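Local coordinates for lipoprotein (Colwellia psychrerythraea, PDB 3O0Y) that is of unknown function but, as a putative lipoprotein of the DUF885 family, may be related to metallopeptidases, at residues R573-V586 against V597-K609. Numbering follows the deposited sequence.
Sequences RLGDKFDLAEFHDV and VLSRNVNHWLDNK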
ATOM      1  N   ARG A 573     -25.240 -20.990   7.257  1.00 15.87           N
ATOM      2  CA  ARG A 573     -25.498 -21.196   8.693  1.00 17.67           C
ATOM      3  C   ARG A 573     -26.781 -20.486   9.122  1.00 17.59           C
ATOM      4  O   ARG A 573     -27.629 -21.047   9.833  1.00 17.45           O
ATOM      5  CB  ARG A 573     -24.362 -20.641   9.555  1.00 18.53           C
ATOM      6  CG  ARG A 573     -23.379 -21.634  10.188  1.00 25.66           C
ATOM      7  CD  ARG A 573     -23.983 -22.523  11.220  1.00 22.55           C
ATOM      8  NE  ARG A 573     -23.796 -22.153  12.626  1.00 21.03           N
ATOM      9  CZ  ARG A 573     -22.633 -22.000  13.281  1.00 19.36           C
ATOM     10  NH1 ARG A 573     -21.449 -22.087  12.691  1.00 16.85           N
ATOM     11  NH2 ARG A 573     -22.681 -21.766  14.572  1.00 20.37           N
ATOM     12  N   LEU A 574     -26.961 -19.253   8.679  1.00 15.20           N
ATOM     13  CA  LEU A 574     -28.007 -18.432   9.203  1.00 14.64           C
ATOM     14  C   LEU A 574     -29.284 -18.462   8.397  1.00 16.03           C
ATOM     15  O   LEU A 574     -30.332 -18.042   8.912  1.00 13.92           O
ATOM     16  CB  LEU A 574     -27.538 -16.979   9.365  1.00 14.46           C
ATOM     17  CG  LEU A 574     -26.433 -16.761  10.403  1.00 13.79           C
ATOM     18  CD1 LEU A 574     -26.034 -15.326  10.565  1.00 15.10           C
ATOM     19  CD2 LEU A 574     -26.728 -17.416  11.772  1.00 15.39           C
ATOM     20  N   GLY A 575     -29.193 -18.812   7.117  1.00 15.09           N
ATOM     21  CA  GLY A 575     -30.342 -18.698   6.227  1.00 16.96           C
ATOM     22  C   GLY A 575     -30.985 -17.311   6.217  1.00 17.60           C
ATOM     23  O   GLY A 575     -30.324 -16.309   5.983  1.00 15.18           O
ATOM     24  N   ASP A 576     -32.290 -17.237   6.475  1.00 18.59           N
ATOM     25  CA  ASP A 576     -32.992 -15.955   6.419  1.00 22.16           C
ATOM     26  C   ASP A 576     -32.727 -15.066   7.634  1.00 21.07           C
ATOM     27  O   ASP A 576     -33.159 -13.923   7.655  1.00 24.06           O
ATOM     28  CB  ASP A 576     -34.502 -16.174   6.206  1.00 24.53           C
ATOM     29  CG  ASP A 576     -35.209 -16.753   7.436  1.00 31.32           C
ATOM     30  OD1 ASP A 576     -36.464 -16.935   7.332  1.00 42.90           O
ATOM     31  OD2 ASP A 576     -34.551 -17.070   8.486  1.00 34.72           O
ATOM     32  N   LYS A 577     -31.947 -15.563   8.601  1.00 19.39           N
ATOM     33  CA  LYS A 577     -31.460 -14.752   9.724  1.00 18.63           C
ATOM     34  C   LYS A 577     -30.122 -14.063   9.367  1.00 16.22           C
ATOM     35  O   LYS A 577     -29.562 -13.330  10.196  1.00 16.00           O
ATOM     36  CB  LYS A 577     -31.257 -15.611  10.980  1.00 21.81           C
ATOM     37  CG  LYS A 577     -32.558 -16.331  11.390  1.00 27.34           C
ATOM     38  CD  LYS A 577     -33.237 -15.605  12.522  1.00 37.69           C
ATOM     39  CE  LYS A 577     -32.798 -16.242  13.889  1.00 41.11           C
ATOM     40  NZ  LYS A 577     -33.331 -15.552  15.127  1.00 43.23           N
ATOM     41  N   PHE A 578     -29.607 -14.320   8.171  1.00 13.88           N
ATOM     42  CA  PHE A 578     -28.387 -13.592   7.758  1.00 12.22           C
ATOM     43  C   PHE A 578     -28.653 -12.097   7.670  1.00 12.81           C
ATOM     44  O   PHE A 578     -29.594 -11.673   7.025  1.00 13.15           O
ATOM     45  CB  PHE A 578     -27.765 -14.170   6.485  1.00 12.38           C
ATOM     46  CG  PHE A 578     -26.518 -13.443   6.042  1.00 11.34           C
ATOM     47  CD1 PHE A 578     -25.247 -13.765   6.548  1.00  9.01           C
ATOM     48  CD2 PHE A 578     -26.621 -12.443   5.097  1.00  9.85           C
ATOM     49  CE1 PHE A 578     -24.110 -13.032   6.146  1.00  8.50           C
ATOM     50  CE2 PHE A 578     -25.523 -11.723   4.717  1.00  8.24           C
ATOM     51  CZ  PHE A 578     -24.251 -12.046   5.250  1.00  9.89           C
ATOM     52  N   ASP A 579     -27.752 -11.285   8.243  1.00 13.01           N
ATOM     53  CA  ASP A 579     -27.830  -9.838   8.127  1.00 13.03           C
ATOM     54  C   ASP A 579     -26.484  -9.286   7.685  1.00  9.67           C
ATOM     55  O   ASP A 579     -25.448  -9.436   8.390  1.00  9.51           O
ATOM     56  CB  ASP A 579     -28.188  -9.230   9.458  1.00 16.06           C
ATOM     57  CG  ASP A 579     -28.442  -7.775   9.315  1.00 24.16           C
ATOM     58  OD1 ASP A 579     -29.484  -7.429   8.721  1.00 39.78           O
ATOM     59  OD2 ASP A 579     -27.549  -6.981   9.638  1.00 31.54           O
ATOM     60  N   LEU A 580     -26.437  -8.758   6.479  1.00  9.92           N
ATOM     61  CA  LEU A 580     -25.169  -8.307   5.937  1.00  7.61           C
ATOM     62  C   LEU A 580     -24.558  -7.207   6.789  1.00  6.51           C
ATOM     63  O   LEU A 580     -23.378  -7.088   6.894  1.00  6.14           O
ATOM     64  CB  LEU A 580     -25.386  -7.852   4.482  1.00  9.59           C
ATOM     65  CG  LEU A 580     -24.134  -7.492   3.702  1.00  7.27           C
ATOM     66  CD1 LEU A 580     -23.239  -8.673   3.446  1.00  6.51           C
ATOM     67  CD2 LEU A 580     -24.604  -6.770   2.358  1.00  9.33           C
ATOM     68  N   ALA A 581     -25.376  -6.333   7.398  1.00  7.24           N
ATOM     69  CA  ALA A 581     -24.840  -5.296   8.273  1.00  7.41           C
ATOM     70  C   ALA A 581     -24.031  -5.865   9.423  1.00  8.61           C
ATOM     71  O   ALA A 581     -22.955  -5.312   9.782  1.00  8.41           O
ATOM     72  CB  ALA A 581     -25.962  -4.376   8.809  1.00  8.40           C
ATOM     73  N   GLU A 582     -24.545  -6.930  10.040  1.00  8.55           N
ATOM     74  CA  GLU A 582     -23.785  -7.618  11.122  1.00  6.90           C
ATOM     75  C   GLU A 582     -22.556  -8.239  10.637  1.00  7.33           C
ATOM     76  O   GLU A 582     -21.564  -8.168  11.313  1.00  8.98           O
ATOM     77  CB  GLU A 582     -24.618  -8.692  11.778  1.00  9.11           C
ATOM     78  CG  GLU A 582     -25.820  -8.116  12.542  1.00 10.20           C
ATOM     79  CD  GLU A 582     -26.629  -9.192  13.259  1.00 16.52           C
ATOM     80  OE1 GLU A 582     -26.272 -10.399  13.219  1.00 17.66           O
ATOM     81  OE2 GLU A 582     -27.623  -8.792  13.907  1.00 21.67           O
ATOM     82  N   PHE A 583     -22.574  -8.839   9.447  1.00  6.90           N
ATOM     83  CA  PHE A 583     -21.376  -9.427   8.871  1.00  6.97           C
ATOM     84  C   PHE A 583     -20.312  -8.364   8.667  1.00  6.46           C
ATOM     85  O   PHE A 583     -19.166  -8.582   8.963  1.00  6.25           O
ATOM     86  CB  PHE A 583     -21.710 -10.102   7.528  1.00  8.54           C
ATOM     87  CG  PHE A 583     -20.524 -10.639   6.788  1.00  7.47           C
ATOM     88  CD1 PHE A 583     -19.965 -11.828   7.220  1.00  8.90           C
ATOM     89  CD2 PHE A 583     -20.015 -10.054   5.645  1.00  7.57           C
ATOM     90  CE1 PHE A 583     -18.803 -12.355   6.617  1.00  7.86           C
ATOM     91  CE2 PHE A 583     -18.879 -10.574   5.019  1.00  9.68           C
ATOM     92  CZ  PHE A 583     -18.291 -11.774   5.498  1.00  8.60           C
ATOM     93  N   HIS A 584     -20.705  -7.227   8.123  1.00  6.14           N
ATOM     94  CA  HIS A 584     -19.759  -6.126   7.957  1.00  5.68           C
ATOM     95  C   HIS A 584     -19.168  -5.635   9.283  1.00  7.51           C
ATOM     96  O   HIS A 584     -18.015  -5.263   9.332  1.00  6.35           O
ATOM     97  CB  HIS A 584     -20.395  -4.976   7.154  1.00  5.51           C
ATOM     98  CG  HIS A 584     -20.587  -5.291   5.691  1.00  4.92           C
ATOM     99  ND1 HIS A 584     -21.560  -4.722   4.912  1.00  4.91           N
ATOM    100  CD2 HIS A 584     -20.003  -6.248   4.921  1.00  7.14           C
ATOM    101  CE1 HIS A 584     -21.485  -5.229   3.689  1.00  7.08           C
ATOM    102  NE2 HIS A 584     -20.559  -6.172   3.672  1.00  6.70           N
ATOM    103  N   ASP A 585     -19.938  -5.619  10.335  1.00  5.23           N
ATOM    104  CA  ASP A 585     -19.433  -5.187  11.622  1.00  7.10           C
ATOM    105  C   ASP A 585     -18.389  -6.200  12.124  1.00  7.90           C
ATOM    106  O   ASP A 585     -17.324  -5.797  12.623  1.00  7.86           O
ATOM    107  CB  ASP A 585     -20.513  -5.063  12.637  1.00  7.61           C
ATOM    108  CG  ASP A 585     -21.425  -3.841  12.434  1.00 16.09           C
ATOM    109  OD1 ASP A 585     -21.103  -2.865  11.705  1.00 18.67           O
ATOM    110  OD2 ASP A 585     -22.455  -3.845  13.146  1.00 20.96           O
ATOM    111  N   VAL A 586     -18.645  -7.502  11.933  1.00  7.00           N
ATOM    112  CA  VAL A 586     -17.631  -8.497  12.351  1.00  6.95           C
ATOM    113  C   VAL A 586     -16.367  -8.362  11.534  1.00  7.84           C
ATOM    114  O   VAL A 586     -15.230  -8.487  12.085  1.00  8.01           O
ATOM    115  CB  VAL A 586     -18.197  -9.974  12.178  1.00  9.27           C
ATOM    116  CG1 VAL A 586     -17.072 -11.036  12.516  1.00  9.58           C
ATOM    117  CG2 VAL A 586     -19.425 -10.167  13.000  1.00 11.72           C
ATOM    118  N   VAL A 597      -7.874 -15.282  12.111  1.00  7.35           N
ATOM    119  CA  VAL A 597      -8.540 -14.562  13.172  1.00  6.86           C
ATOM    120  C   VAL A 597      -9.908 -14.054  12.675  1.00  6.44           C
ATOM    121  O   VAL A 597     -10.892 -14.094  13.420  1.00  6.16           O
ATOM    122  CB  VAL A 597      -7.674 -13.395  13.674  1.00 10.45           C
ATOM    123  CG1 VAL A 597      -8.451 -12.523  14.645  1.00  7.97           C
ATOM    124  CG2 VAL A 597      -6.409 -13.924  14.337  1.00  8.86           C
ATOM    125  N   LEU A 598      -9.960 -13.535  11.459  1.00  7.49           N
ATOM    126  CA  LEU A 598     -11.249 -13.149  10.865  1.00  7.03           C
ATOM    127  C   LEU A 598     -12.205 -14.380  10.911  1.00  7.33           C
ATOM    128  O   LEU A 598     -13.357 -14.235  11.301  1.00  8.25           O
ATOM    129  CB  LEU A 598     -11.046 -12.667   9.426  1.00  7.44           C
ATOM    130  CG  LEU A 598     -12.350 -12.248   8.697  1.00  8.89           C
ATOM    131  CD1 LEU A 598     -13.114 -11.154   9.455  1.00  9.51           C
ATOM    132  CD2 LEU A 598     -12.002 -11.796   7.254  1.00  9.59           C
ATOM    133  N   SER A 599     -11.703 -15.586  10.600  1.00  7.61           N
ATOM    134  CA  SER A 599     -12.620 -16.776  10.576  1.00  8.53           C
ATOM    135  C   SER A 599     -13.112 -17.053  12.013  1.00  7.14           C
ATOM    136  O   SER A 599     -14.267 -17.408  12.204  1.00  7.58           O
ATOM    137  CB  SER A 599     -12.004 -18.066  10.011  1.00 11.76           C
ATOM    138  OG  SER A 599     -11.411 -17.764   8.731  1.00 16.23           O
ATOM    139  N   ARG A 600     -12.195 -16.965  12.970  1.00  9.37           N
ATOM    140  CA  ARG A 600     -12.562 -17.174  14.386  1.00  9.06           C
ATOM    141  C   ARG A 600     -13.633 -16.192  14.840  1.00  9.03           C
ATOM    142  O   ARG A 600     -14.578 -16.581  15.555  1.00  9.22           O
ATOM    143  CB  ARG A 600     -11.337 -17.044  15.310  1.00  9.69           C
ATOM    144  CG  ARG A 600     -11.760 -17.065  16.763  1.00 14.89           C
ATOM    145  CD  ARG A 600     -10.552 -16.874  17.692  1.00 23.10           C
ATOM    146  NE  ARG A 600      -9.565 -17.856  17.311  1.00 22.98           N
ATOM    147  CZ  ARG A 600      -8.261 -17.646  17.228  1.00 28.42           C
ATOM    148  NH1 ARG A 600      -7.714 -16.460  17.513  1.00 25.31           N
ATOM    149  NH2 ARG A 600      -7.489 -18.658  16.868  1.00 28.07           N
ATOM    150  N   ASN A 601     -13.505 -14.920  14.422  1.00  7.69           N
ATOM    151  CA  ASN A 601     -14.515 -13.904  14.804  1.00  7.39           C
ATOM    152  C   ASN A 601     -15.874 -14.135  14.142  1.00  5.56           C
ATOM    153  O   ASN A 601     -16.943 -13.992  14.775  1.00  7.79           O
ATOM    154  CB  ASN A 601     -14.009 -12.470  14.527  1.00  6.11           C
ATOM    155  CG  ASN A 601     -12.899 -12.078  15.483  1.00 10.34           C
ATOM    156  OD1 ASN A 601     -12.795 -12.672  16.576  1.00 10.65           O
ATOM    157  ND2 ASN A 601     -12.122 -11.022  15.146  1.00  7.49           N
ATOM    158  N   VAL A 602     -15.837 -14.537  12.871  1.00  6.81           N
ATOM    159  CA  VAL A 602     -17.096 -14.881  12.169  1.00  5.92           C
ATOM    160  C   VAL A 602     -17.752 -16.032  12.864  1.00  6.23           C
ATOM    161  O   VAL A 602     -18.938 -16.035  13.129  1.00  6.71           O
ATOM    162  CB  VAL A 602     -16.844 -15.170  10.651  1.00  5.25           C
ATOM    163  CG1 VAL A 602     -18.093 -15.834   9.969  1.00  6.73           C
ATOM    164  CG2 VAL A 602     -16.488 -13.826   9.937  1.00  6.18           C
ATOM    165  N   ASN A 603     -16.958 -17.041  13.202  1.00  6.83           N
ATOM    166  CA  ASN A 603     -17.489 -18.227  13.895  1.00  7.99           C
ATOM    167  C   ASN A 603     -18.056 -17.929  15.292  1.00  8.97           C
ATOM    168  O   ASN A 603     -19.152 -18.450  15.655  1.00  9.96           O
ATOM    169  CB  ASN A 603     -16.436 -19.305  13.987  1.00  7.97           C
ATOM    170  CG  ASN A 603     -16.235 -20.044  12.694  1.00  9.59           C
ATOM    171  OD1 ASN A 603     -17.111 -20.101  11.831  1.00 13.49           O
ATOM    172  ND2 ASN A 603     -15.074 -20.688  12.593  1.00 21.44           N
ATOM    173  N   HIS A 604     -17.410 -17.003  16.007  1.00  9.04           N
ATOM    174  CA  HIS A 604     -17.901 -16.576  17.314  1.00  8.68           C
ATOM    175  C   HIS A 604     -19.254 -15.927  17.155  1.00 10.29           C
ATOM    176  O   HIS A 604     -20.155 -16.210  17.951  1.00  9.26           O
ATOM    177  CB  HIS A 604     -16.924 -15.643  17.999  1.00 11.04           C
ATOM    178  CG  HIS A 604     -17.344 -15.201  19.374  1.00 15.39           C
ATOM    179  ND1 HIS A 604     -17.134 -15.969  20.508  1.00 24.95           N
ATOM    180  CD2 HIS A 604     -17.900 -14.049  19.799  1.00 18.19           C
ATOM    181  CE1 HIS A 604     -17.587 -15.316  21.566  1.00 21.88           C
ATOM    182  NE2 HIS A 604     -18.035 -14.139  21.169  1.00 23.76           N
ATOM    183  N   TRP A 605     -19.362 -15.017  16.187  1.00  8.69           N
ATOM    184  CA  TRP A 605     -20.652 -14.419  15.838  1.00  9.69           C
ATOM    185  C   TRP A 605     -21.705 -15.453  15.457  1.00  8.91           C
ATOM    186  O   TRP A 605     -22.816 -15.443  16.016  1.00 11.03           O
ATOM    187  CB  TRP A 605     -20.426 -13.335  14.743  1.00  9.85           C
ATOM    188  CG  TRP A 605     -21.628 -12.880  14.026  1.00  8.80           C
ATOM    189  CD1 TRP A 605     -22.655 -12.154  14.542  1.00 11.68           C
ATOM    190  CD2 TRP A 605     -21.904 -13.043  12.640  1.00 10.72           C
ATOM    191  NE1 TRP A 605     -23.574 -11.882  13.571  1.00 13.94           N
ATOM    192  CE2 TRP A 605     -23.131 -12.399  12.384  1.00 11.14           C
ATOM    193  CE3 TRP A 605     -21.226 -13.632  11.574  1.00  8.87           C
ATOM    194  CZ2 TRP A 605     -23.692 -12.322  11.120  1.00 13.08           C
ATOM    195  CZ3 TRP A 605     -21.792 -13.543  10.301  1.00  9.76           C
ATOM    196  CH2 TRP A 605     -23.033 -12.895  10.104  1.00 11.11           C
ATOM    197  N   LEU A 606     -21.389 -16.389  14.558  1.00  7.50           N
ATOM    198  CA  LEU A 606     -22.392 -17.388  14.132  1.00  8.14           C
ATOM    199  C   LEU A 606     -22.860 -18.216  15.343  1.00 10.61           C
ATOM    200  O   LEU A 606     -24.057 -18.506  15.471  1.00 10.11           O
ATOM    201  CB  LEU A 606     -21.743 -18.304  13.094  1.00  9.11           C
ATOM    202  CG  LEU A 606     -21.475 -17.596  11.773  1.00  8.46           C
ATOM    203  CD1 LEU A 606     -20.744 -18.465  10.758  1.00 10.22           C
ATOM    204  CD2 LEU A 606     -22.804 -16.973  11.214  1.00 11.27           C
ATOM    205  N   ASP A 607     -21.935 -18.548  16.248  1.00 10.11           N
ATOM    206  CA  ASP A 607     -22.231 -19.477  17.377  1.00 12.31           C
ATOM    207  C   ASP A 607     -23.163 -18.810  18.419  1.00 16.97           C
ATOM    208  O   ASP A 607     -23.887 -19.477  19.183  1.00 14.75           O
ATOM    209  CB  ASP A 607     -20.979 -19.923  18.089  1.00 11.44           C
ATOM    210  CG  ASP A 607     -20.159 -20.937  17.308  1.00 14.59           C
ATOM    211  OD1 ASP A 607     -20.630 -21.515  16.298  1.00 13.82           O
ATOM    212  OD2 ASP A 607     -18.990 -21.152  17.726  1.00 12.60           O
ATOM    213  N   ASN A 608     -23.153 -17.497  18.433  1.00 16.60           N
ATOM    214  CA  ASN A 608     -23.874 -16.765  19.437  1.00 21.14           C
ATOM    215  C   ASN A 608     -25.203 -16.207  18.882  1.00 23.65           C
ATOM    216  O   ASN A 608     -25.965 -15.571  19.608  1.00 25.43           O
ATOM    217  CB  ASN A 608     -22.925 -15.744  20.094  1.00 22.13           C
ATOM    218  CG  ASN A 608     -21.881 -16.421  21.051  1.00 25.67           C
ATOM    219  OD1 ASN A 608     -20.699 -16.670  20.719  1.00 26.40           O
ATOM    220  ND2 ASN A 608     -22.358 -16.791  22.215  1.00 26.40           N
ATOM    221  N   LYS A 609     -25.554 -16.561  17.640  1.00 25.59           N
ATOM    222  CA  LYS A 609     -26.828 -16.120  17.048  1.00 28.11           C
ATOM    223  C   LYS A 609     -27.991 -16.993  17.536  1.00 30.15           C
ATOM    224  O   LYS A 609     -27.906 -18.235  17.473  1.00 33.86           O
ATOM    225  CB  LYS A 609     -26.775 -16.155  15.528  1.00 27.30           C
ATOM    226  CG  LYS A 609     -25.998 -14.994  14.893  1.00 29.60           C
ATOM    227  CD  LYS A 609     -26.891 -14.042  14.071  1.00 31.99           C
ATOM    228  CE  LYS A 609     -27.409 -12.940  14.884  1.00 33.14           C
ATOM    229  NZ  LYS A 609     -28.396 -12.149  14.138  1.00 28.12           N
TER
HETATM  230  O   HOH W   1     -12.800  -9.917  12.588  1.00 10.10           O
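Trp605 fits as a knob into a hole formed by Leu574, Glu582, Phe583 and Val586, and its indole is held over its faces and at its rim. Over one face stands Val586 CG2, in a CH-pi contact 3.9 Å from the centroid of the five-membered ring of Trp605; the opposite face lies against Leu606 CD2 of its own helix. A chi1 of 165°, with CG turned anti to the backbone N, swings the indole across to helix 580-586. There Trp605 NE1 donates to Glu582 OE1 over 3.1 Å, with the oxygen in the ring plane but met on its anti side, 32° out of the carboxylate plane. Glu582 OE1 also accepts from Lys609 NZ at 2.9 Å on its syn side, a salt bridge, so one carboxylate oxygen joins the indole to the C-terminal residue of the chain. At the six-membered ring, Trp605 CZ3 lies at the edge of the Phe583 ring, 4.0 Å from Phe583 CD1. Leu574 CD1 closes another side of the hole, packing on Leu606 CD2 at 3.7 Å.

Farther out, Arg573 lays one guanidinium face on Leu606 CB, while Arg573 NH2 reaches the anti lone pair of Asp607 OD1 at 2.7 Å in a nearly straight, in-plane hydrogen bond, part of a salt bridge. Asp579 OD2 caps helix 580-586 by accepting from Glu582 N, which probably steadies its first turn. A water links Val586 O to Asn601 ND2, while Asn601 OD1 bonds to Asn104.

Helices 580-588 and 595-608 form a roughly antiparallel C-terminal pair; helix 555-574 packs against Phe583 and Ser599, helix 467-483 against Phe583, and helix 100-117 flanks Asn601.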